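Side-chain contacts in TIR-like domain-containing protein (Prevotella corporis, PDB 7EBD), which belongs to the prokaryotic STING family and binds C2E in a pocket to which both subunits of a dimer contribute: residues Y14-G17 with F18-A22; N146-S149 with F150-E153; Q126-A129 with E130-M134. All coordinates share one frame; numbering follows the deposited sequence.

Contact 1. Residues Y14-G17 with F18-A22. With C2E (9,9'-[(2R,3R,3aS,5S,7aR,9R,10R,10aS,12S,14aR)-3,5,10,12-tetrahydroxy-5,12-dioxidooctahydro-2H,7H-difuro[3,2-d:3',2'-j][1,3,7,9,2,8]tetraoxadiphosphacyclododecine-2,9-diyl]bis(2-amino-1,9-dihydro-6H-purin-6-one)), chain E.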
loop_
_atom_site.group_PDB
_atom_site.type_symbol
_atom_site.label_atom_id
_atom_site.label_comp_id
_atom_site.label_asym_id
_atom_site.label_seq_id
_atom_site.Cartn_x
_atom_site.Cartn_y
_atom_site.Cartn_z
ATOM N N TYR A 14 3.583 4.221 -3.763
ATOM C CA TYR A 14 4.039 4.535 -2.413
ATOM C C TYR A 14 3.990 6.035 -2.149
ATOM O O TYR A 14 3.609 6.469 -1.055
ATOM C CB TYR A 14 5.453 3.988 -2.216
ATOM C CG TYR A 14 6.059 4.249 -0.856
ATOM C CD1 TYR A 14 5.478 3.734 0.295
ATOM C CD2 TYR A 14 7.228 4.989 -0.727
ATOM C CE1 TYR A 14 6.034 3.964 1.540
ATOM C CE2 TYR A 14 7.794 5.220 0.514
ATOM C CZ TYR A 14 7.190 4.708 1.645
ATOM O OH TYR A 14 7.748 4.937 2.881
ATOM N N PHE A 15 4.351 6.844 -3.146
ATOM C CA PHE A 15 4.318 8.292 -2.976
ATOM C C PHE A 15 2.886 8.805 -2.880
ATOM O O PHE A 15 2.575 9.637 -2.019
ATOM C CB PHE A 15 5.059 8.965 -4.132
ATOM C CG PHE A 15 5.004 10.467 -4.102
ATOM C CD1 PHE A 15 5.901 11.193 -3.335
ATOM C CD2 PHE A 15 4.059 11.155 -4.848
ATOM C CE1 PHE A 15 5.851 12.574 -3.308
ATOM C CE2 PHE A 15 4.004 12.536 -4.824
ATOM C CZ PHE A 15 4.902 13.247 -4.054
ATOM N N GLU A 16 1.997 8.311 -3.745
ATOM C CA GLU A 16 0.620 8.796 -3.760
ATOM C C GLU A 16 -0.149 8.347 -2.525
ATOM O O GLU A 16 -1.002 9.085 -2.017
ATOM C CB GLU A 16 -0.089 8.325 -5.030
ATOM C CG GLU A 16 0.410 8.974 -6.314
ATOM C CD GLU A 16 0.253 10.485 -6.306
ATOM O OE1 GLU A 16 1.222 11.190 -6.659
ATOM O OE2 GLU A 16 -0.836 10.969 -5.935
ATOM N N GLY A 17 0.125 7.141 -2.032
ATOM C CA GLY A 17 -0.630 6.588 -0.930
ATOM C C GLY A 17 -0.059 6.798 0.453
ATOM O O GLY A 17 -0.689 6.384 1.430
ATOM N N PHE A 18 1.108 7.427 0.586
ATOM C CA PHE A 18 1.698 7.590 1.909
ATOM C C PHE A 18 2.579 8.827 2.027
ATOM O O PHE A 18 2.305 9.709 2.849
ATOM C CB PHE A 18 2.508 6.346 2.284
ATOM C CG PHE A 18 3.301 6.503 3.548
ATOM C CD1 PHE A 18 2.669 6.501 4.782
ATOM C CD2 PHE A 18 4.677 6.660 3.504
ATOM C CE1 PHE A 18 3.396 6.651 5.950
ATOM C CE2 PHE A 18 5.408 6.811 4.667
ATOM C CZ PHE A 18 4.768 6.806 5.892
ATOM N N VAL A 19 3.636 8.901 1.216
ATOM C CA VAL A 19 4.653 9.940 1.394
ATOM C C VAL A 19 4.042 11.327 1.244
ATOM O O VAL A 19 4.280 12.222 2.063
ATOM C CB VAL A 19 5.814 9.730 0.408
ATOM C CG1 VAL A 19 6.825 10.862 0.532
ATOM C CG2 VAL A 19 6.478 8.393 0.656
ATOM N N LYS A 20 3.254 11.529 0.186
ATOM C CA LYS A 20 2.649 12.836 -0.054
ATOM C C LYS A 20 1.724 13.232 1.091
ATOM O O LYS A 20 1.783 14.363 1.593
ATOM C CB LYS A 20 1.902 12.819 -1.388
ATOM C CG LYS A 20 1.314 14.156 -1.802
ATOM C CD LYS A 20 0.827 14.112 -3.242
ATOM C CE LYS A 20 -0.226 13.034 -3.444
ATOM N NZ LYS A 20 -1.541 13.414 -2.856
ATOM N N LEU A 21 0.872 12.303 1.530
ATOM C CA LEU A 21 -0.060 12.598 2.614
ATOM C C LEU A 21 0.678 12.862 3.922
ATOM O O LEU A 21 0.305 13.766 4.680
ATOM C CB LEU A 21 -1.044 11.441 2.782
ATOM C CG LEU A 21 -1.708 10.899 1.515
ATOM C CD1 LEU A 21 -2.570 9.684 1.837
ATOM C CD2 LEU A 21 -2.529 11.980 0.827
ATOM N N ALA A 22 1.729 12.085 4.200
ATOM C CA ALA A 22 2.493 12.290 5.426
ATOM C C ALA A 22 3.199 13.641 5.421
ATOM O O ALA A 22 3.210 14.345 6.438
ATOM C CB ALA A 22 3.502 11.156 5.611
HETATM P P1 C2E E . -1.798 1.928 -0.980
HETATM O O2P C2E E . -2.992 2.533 -0.283
HETATM O O1P C2E E . -1.654 2.715 -2.255
HETATM O "O5'" C2E E . -0.374 2.173 -0.206
HETATM C "C5'" C2E E . 0.798 1.980 -0.935
HETATM C "C4'" C2E E . 1.987 1.822 0.055
HETATM O "O4'" C2E E . 2.135 2.919 0.745
HETATM C "C3'" C2E E . 1.686 0.722 1.095
HETATM O "O3'" C2E E . 2.128 -0.468 0.637
HETATM C "C2'" C2E E . 2.502 1.191 2.313
HETATM O "O2'" C2E E . 3.934 0.789 2.168
HETATM C "C1'" C2E E . 2.424 2.497 2.283
HETATM N N9 C2E E . 1.364 2.955 3.137
HETATM C C8 C2E E . 0.119 3.204 2.702
HETATM N N7 C2E E . -0.551 3.601 3.805
HETATM C C5 C2E E . 0.283 3.583 4.853
HETATM C C6 C2E E . 0.091 3.928 6.335
HETATM O O6 C2E E . -0.963 4.290 6.734
HETATM N N1 C2E E . 1.188 3.811 7.243
HETATM C C2 C2E E . 2.474 3.370 6.772
HETATM N N2 C2E E . 3.589 3.251 7.691
HETATM N N3 C2E E . 2.658 3.042 5.360
HETATM C C4 C2E E . 1.510 3.170 4.425
HETATM P P11 C2E E . 1.470 -1.763 1.450
HETATM O O21 C2E E . 1.795 -1.859 2.921
HETATM O O11 C2E E . 2.090 -2.991 0.826
HETATM O O5A C2E E . -0.131 -1.788 1.054
HETATM C C5A C2E E . -0.318 -2.200 -0.273
HETATM C C4A C2E E . -1.746 -2.075 -0.636
HETATM O O4A C2E E . -2.476 -2.874 0.094
HETATM C C3A C2E E . -2.306 -0.523 -0.318
HETATM O O3A C2E E . -2.026 0.370 -1.492
HETATM C C2A C2E E . -3.511 -0.638 -0.154
HETATM O O2A C2E E . -4.239 -0.678 -1.471
HETATM C C1A C2E E . -3.662 -2.073 0.576
HETATM N N91 C2E E . -3.622 -1.923 1.875
HETATM C C81 C2E E . -2.596 -2.040 2.739
HETATM N N71 C2E E . -3.084 -1.784 3.968
HETATM C C51 C2E E . -4.382 -1.520 3.847
HETATM C C61 C2E E . -5.443 -1.167 4.888
HETATM O O61 C2E E . -5.147 -1.092 6.029
HETATM N N11 C2E E . -6.791 -0.926 4.481
HETATM C C21 C2E E . -7.147 -1.017 3.089
HETATM N N21 C2E E . -8.517 -0.772 2.674
HETATM N N31 C2E E . -6.131 -1.355 2.099
HETATM C C41 C2E E . -4.727 -1.607 2.533
#
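The Y14 ring lies beside the F18 ring, the two planes inclined by 28° and slid so far apart (ring centroids 5.5 Å) that they barely overlap. One face of F18 lies against a guanine of C2E, where F18 CD1 comes 3.5 Å from N3, while the edge of Y14 meets a ribose, Y14 CD1 lying 3.5 Å from O4'. In both residues CG stands anti to the backbone N (chi1 180° in Y14), which sends the two rings the same way from successive turns of helix 6-28. The hydroxyl of Y14 passes close to F18 CE2 and is hydrogen-bonded to D99, a residue that itself holds C2E through its other carboxylate oxygen. Y14 CE2 also presses on V19 CG2 at 3.4 Å. The helix departs here from regular alpha geometry: a pi-type turn at 15-17 shifts bonding to residues five apart, with K20 N donating to F15 O at 3.0 Å and a weaker bond from V19 N to Y14 O. Beside this wider turn the backbone itself borders the pocket, G17 O lying 3.5 Å from C2E C8. On a different side of the helix the F15 ring carries K20 CB over one face, a CH-pi contact 4.2 Å from the ring centroid, and has E16 OE1 in plane at its edge. K20 then bends at chi3 and chi4, bringing NZ into a long salt bridge with E16 OE2 (4.0 Å), while E16 OE1 pairs with K109 of the second subunit.

Contact 2. Residues N146-S149 with F150-E153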
loop_
_atom_site.group_PDB
_atom_site.type_symbol
_atom_site.label_atom_id
_atom_site.label_comp_id
_atom_site.label_asym_id
_atom_site.label_seq_id
_atom_site.Cartn_x
_atom_site.Cartn_y
_atom_site.Cartn_z
ATOM N N ASN A 146 10.984 15.753 -5.033
ATOM C CA ASN A 146 11.487 17.063 -5.432
ATOM C C ASN A 146 10.411 17.907 -6.104
ATOM O O ASN A 146 10.479 19.140 -6.063
ATOM C CB ASN A 146 12.690 16.903 -6.360
ATOM C CG ASN A 146 13.892 16.306 -5.656
ATOM O OD1 ASN A 146 14.002 16.369 -4.431
ATOM N ND2 ASN A 146 14.804 15.728 -6.429
ATOM N N GLU A 147 9.419 17.272 -6.725
ATOM C CA GLU A 147 8.345 17.984 -7.403
ATOM C C GLU A 147 7.180 18.316 -6.479
ATOM O O GLU A 147 6.137 18.774 -6.955
ATOM C CB GLU A 147 7.847 17.168 -8.599
ATOM C CG GLU A 147 8.876 17.025 -9.708
ATOM C CD GLU A 147 8.417 16.101 -10.818
ATOM O OE1 GLU A 147 9.109 15.095 -11.087
ATOM O OE2 GLU A 147 7.357 16.374 -11.417
ATOM N N ASP A 148 7.335 18.097 -5.176
ATOM C CA ASP A 148 6.301 18.391 -4.190
ATOM C C ASP A 148 6.919 19.259 -3.105
ATOM O O ASP A 148 7.902 18.859 -2.474
ATOM C CB ASP A 148 5.721 17.098 -3.603
ATOM C CG ASP A 148 4.514 17.342 -2.710
ATOM O OD1 ASP A 148 4.671 17.958 -1.635
ATOM O OD2 ASP A 148 3.401 16.917 -3.088
ATOM N N SER A 149 6.344 20.448 -2.895
ATOM C CA SER A 149 6.950 21.415 -1.983
ATOM C C SER A 149 7.022 20.871 -0.560
ATOM O O SER A 149 8.052 21.003 0.111
ATOM C CB SER A 149 6.173 22.732 -2.016
ATOM O OG SER A 149 6.242 23.334 -3.298
ATOM N N PHE A 150 5.939 20.253 -0.085
ATOM C CA PHE A 150 5.937 19.693 1.265
ATOM C C PHE A 150 6.957 18.567 1.391
ATOM O O PHE A 150 7.719 18.506 2.366
ATOM C CB PHE A 150 4.536 19.188 1.619
ATOM C CG PHE A 150 3.483 20.261 1.625
ATOM C CD1 PHE A 150 3.832 21.599 1.731
ATOM C CD2 PHE A 150 2.141 19.930 1.531
ATOM C CE1 PHE A 150 2.863 22.586 1.739
ATOM C CE2 PHE A 150 1.166 20.914 1.539
ATOM C CZ PHE A 150 1.529 22.244 1.643
ATOM N N CYS A 151 6.987 17.669 0.404
ATOM C CA CYS A 151 7.928 16.554 0.431
ATOM C C CYS A 151 9.366 17.050 0.350
ATOM O O CYS A 151 10.239 16.581 1.089
ATOM C CB CYS A 151 7.621 15.588 -0.712
ATOM S SG CYS A 151 5.985 14.835 -0.616
ATOM N N ARG A 152 9.634 17.989 -0.559
ATOM C CA ARG A 152 10.954 18.604 -0.614
ATOM C C ARG A 152 11.313 19.257 0.713
ATOM O O ARG A 152 12.492 19.312 1.083
ATOM C CB ARG A 152 11.009 19.632 -1.747
ATOM C CG ARG A 152 12.416 20.025 -2.161
ATOM C CD ARG A 152 12.423 21.230 -3.093
ATOM N NE ARG A 152 11.482 21.093 -4.201
ATOM C CZ ARG A 152 10.386 21.832 -4.346
ATOM N NH1 ARG A 152 10.092 22.767 -3.452
ATOM N NH2 ARG A 152 9.585 21.640 -5.387
ATOM N N GLU A 153 10.311 19.738 1.447
ATOM C CA GLU A 153 10.566 20.414 2.713
ATOM C C GLU A 153 10.927 19.435 3.826
ATOM O O GLU A 153 11.857 19.693 4.597
ATOM C CB GLU A 153 9.342 21.244 3.109
ATOM C CG GLU A 153 9.472 21.985 4.429
ATOM C CD GLU A 153 10.262 23.274 4.305
ATOM O OE1 GLU A 153 10.667 23.623 3.176
ATOM O OE2 GLU A 153 10.478 23.939 5.340
#
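D148 turns its carboxylate forward to C151 through a trans chi1 (-172°), and a bend at chi3 (-49°) turns the R152 guanidinium back onto the carbonyl of N146. D148 OD1 accepts from C151 N at 3.1 Å, using its anti side from well out of the carboxylate plane. The same oxygen lies 3.5 Å from C151 SG, so the cysteine packs against the carboxylate that holds its backbone. This is an N-cap: D148 stands immediately before helix 149-154, and its own carbonyl O opens the helical bonding with a short bond from R152 N (2.7 Å). R152 meanwhile reaches back to the end of helix 124-146. Its NE and NH2 grip N146 O side-on, at 2.9 and 2.7 Å, both from the same face of the carbonyl plane and both bent well away from linear. One face of the guanidinium lies above D148 O. A positive group at the carboxyl-terminal end of helix 124-146 probably eases the partial negative charge there. Beyond the turn, D148 and C151 face helix 6-28, where C151 touches A23.

Contact 3. Residues Q126-A129 with E130-M134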
loop_
_atom_site.group_PDB
_atom_site.type_symbol
_atom_site.label_atom_id
_atom_site.label_comp_id
_atom_site.label_asym_id
_atom_site.label_seq_id
_atom_site.Cartn_x
_atom_site.Cartn_y
_atom_site.Cartn_z
ATOM N N GLN A 126 20.752 -12.128 -9.693
ATOM C CA GLN A 126 19.611 -11.740 -8.870
ATOM C C GLN A 126 19.946 -10.528 -8.014
ATOM O O GLN A 126 19.128 -9.612 -7.875
ATOM C CB GLN A 126 19.179 -12.912 -7.987
ATOM C CG GLN A 126 18.109 -12.562 -6.968
ATOM C CD GLN A 126 17.569 -13.780 -6.240
ATOM O OE1 GLN A 126 18.159 -14.859 -6.281
ATOM N NE2 GLN A 126 16.440 -13.606 -5.563
ATOM N N GLN A 127 21.152 -10.501 -7.444
ATOM C CA GLN A 127 21.576 -9.357 -6.645
ATOM C C GLN A 127 21.655 -8.088 -7.483
ATOM O O GLN A 127 21.254 -7.011 -7.028
ATOM C CB GLN A 127 22.930 -9.646 -5.993
ATOM C CG GLN A 127 23.467 -8.515 -5.116
ATOM C CD GLN A 127 22.639 -8.264 -3.863
ATOM O OE1 GLN A 127 21.753 -9.046 -3.517
ATOM N NE2 GLN A 127 22.915 -7.151 -3.190
ATOM N N LEU A 128 22.166 -8.192 -8.712
ATOM C CA LEU A 128 22.240 -7.017 -9.576
ATOM C C LEU A 128 20.854 -6.507 -9.945
ATOM O O LEU A 128 20.597 -5.299 -9.900
ATOM C CB LEU A 128 23.050 -7.317 -10.834
ATOM C CG LEU A 128 23.200 -6.058 -11.689
ATOM C CD1 LEU A 128 24.296 -5.167 -11.132
ATOM C CD2 LEU A 128 23.467 -6.397 -13.150
ATOM N N ALA A 129 19.951 -7.408 -10.336
ATOM C CA ALA A 129 18.598 -6.978 -10.678
ATOM C C ALA A 129 17.893 -6.377 -9.470
ATOM O O ALA A 129 17.145 -5.397 -9.596
ATOM C CB ALA A 129 17.798 -8.151 -11.236
ATOM N N GLU A 130 18.151 -6.928 -8.284
ATOM C CA GLU A 130 17.546 -6.406 -7.068
ATOM C C GLU A 130 18.062 -5.006 -6.767
ATOM O O GLU A 130 17.283 -4.101 -6.443
ATOM C CB GLU A 130 17.843 -7.358 -5.912
ATOM C CG GLU A 130 16.858 -7.320 -4.767
ATOM C CD GLU A 130 17.062 -8.477 -3.808
ATOM O OE1 GLU A 130 16.650 -9.606 -4.141
ATOM O OE2 GLU A 130 17.637 -8.259 -2.720
ATOM N N ASP A 131 19.378 -4.811 -6.883
ATOM C CA ASP A 131 19.962 -3.495 -6.656
ATOM C C ASP A 131 19.474 -2.486 -7.687
ATOM O O ASP A 131 19.249 -1.316 -7.360
ATOM C CB ASP A 131 21.487 -3.588 -6.683
ATOM C CG ASP A 131 22.049 -4.283 -5.460
ATOM O OD1 ASP A 131 21.265 -4.588 -4.535
ATOM O OD2 ASP A 131 23.275 -4.522 -5.420
ATOM N N ASN A 132 19.306 -2.917 -8.940
ATOM C CA ASN A 132 18.791 -2.016 -9.966
ATOM C C ASN A 132 17.359 -1.597 -9.662
ATOM O O ASN A 132 17.011 -0.416 -9.785
ATOM C CB ASN A 132 18.876 -2.677 -11.342
ATOM C CG ASN A 132 20.306 -2.869 -11.808
ATOM O OD1 ASN A 132 21.224 -2.208 -11.320
ATOM N ND2 ASN A 132 20.502 -3.775 -12.759
ATOM N N GLU A 133 16.513 -2.551 -9.261
ATOM C CA GLU A 133 15.144 -2.208 -8.884
ATOM C C GLU A 133 15.123 -1.262 -7.689
ATOM O O GLU A 133 14.341 -0.305 -7.662
ATOM C CB GLU A 133 14.340 -3.473 -8.589
ATOM C CG GLU A 133 13.895 -4.225 -9.835
ATOM C CD GLU A 133 12.841 -3.471 -10.626
ATOM O OE1 GLU A 133 11.640 -3.635 -10.326
ATOM O OE2 GLU A 133 13.212 -2.715 -11.549
HETATM N N MSE A 134 15.980 -1.507 -6.701
HETATM C CA MSE A 134 16.091 -0.631 -5.538
HETATM C C MSE A 134 16.487 0.791 -5.924
HETATM O O MSE A 134 15.876 1.767 -5.474
HETATM C CB MSE A 134 17.114 -1.190 -4.547
HETATM C CG MSE A 134 16.685 -2.475 -3.875
HETATM SE SE MSE A 134 15.192 -2.198 -2.666
HETATM C CE MSE A 134 16.176 -2.145 -0.986
#
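Four successive backbone bonds, from E130 N to Q126 O, D131 N to Q127 O, N132 N to L128 O and E133 N to A129 O, are all 2.9 Å long, as in a regular alpha-helix. Q127 bends at chi2 (67°), and its amide comes up to the D131 carboxylate with the two planes almost perpendicular, 84° apart. Q127 NE2 is 3.3 Å from D131 OD1, but the angle is too poor for a hydrogen bond there. One residue further on, N132 folds back over the turn: its CG stands beside the backbone N (chi1 -68°), which places N132 CG 3.1 Å from L128 O. N132 ND2 also touches L128 CG at 3.7 Å, the two side chains crossing at a slant on the exposed side. The buried E130 puts its CB 3.3 Å from Q126 O and then extends away from the helix, where OE2 is hydrogen-bonded to T52 OG1. E133 instead bends at chi2, its CB and CG staying close to A129 O, and its OE2 is hydrogen-bonded to S7 OG on helix 6-28. Within the prokaryotic STING domain, this part of helix 124-146 packs through Q126 and E130 on I111 and through E133 on I107 and I111 of helix 104-111, through A129 on F115, and through the selenomethionine M134 on M49 and L53 in the loop after strand 42-47.

Contact 1 is mainly buried and borders the ligand, contact 2 lies at the surface and contact 3 is partly buried near the start of helix 124-146. Contacts 1 and 2 touch directly: F15 CE1 meets C151 SG at 3.5 Å, so helix 149-154 rests on helix 6-28. Contact 3 touches neither, its centre about 24 Å from that of contact 1 and 27 Å from that of contact 2, although it shares helix 124-146 with the N146 end of contact 2. The chemistry follows place: aromatic rings and a widened turn by the pocket, charged and polar groups at a helix junction, and regular backbone bonding in 126-134, whose glutamates bond outward to other parts of the fold.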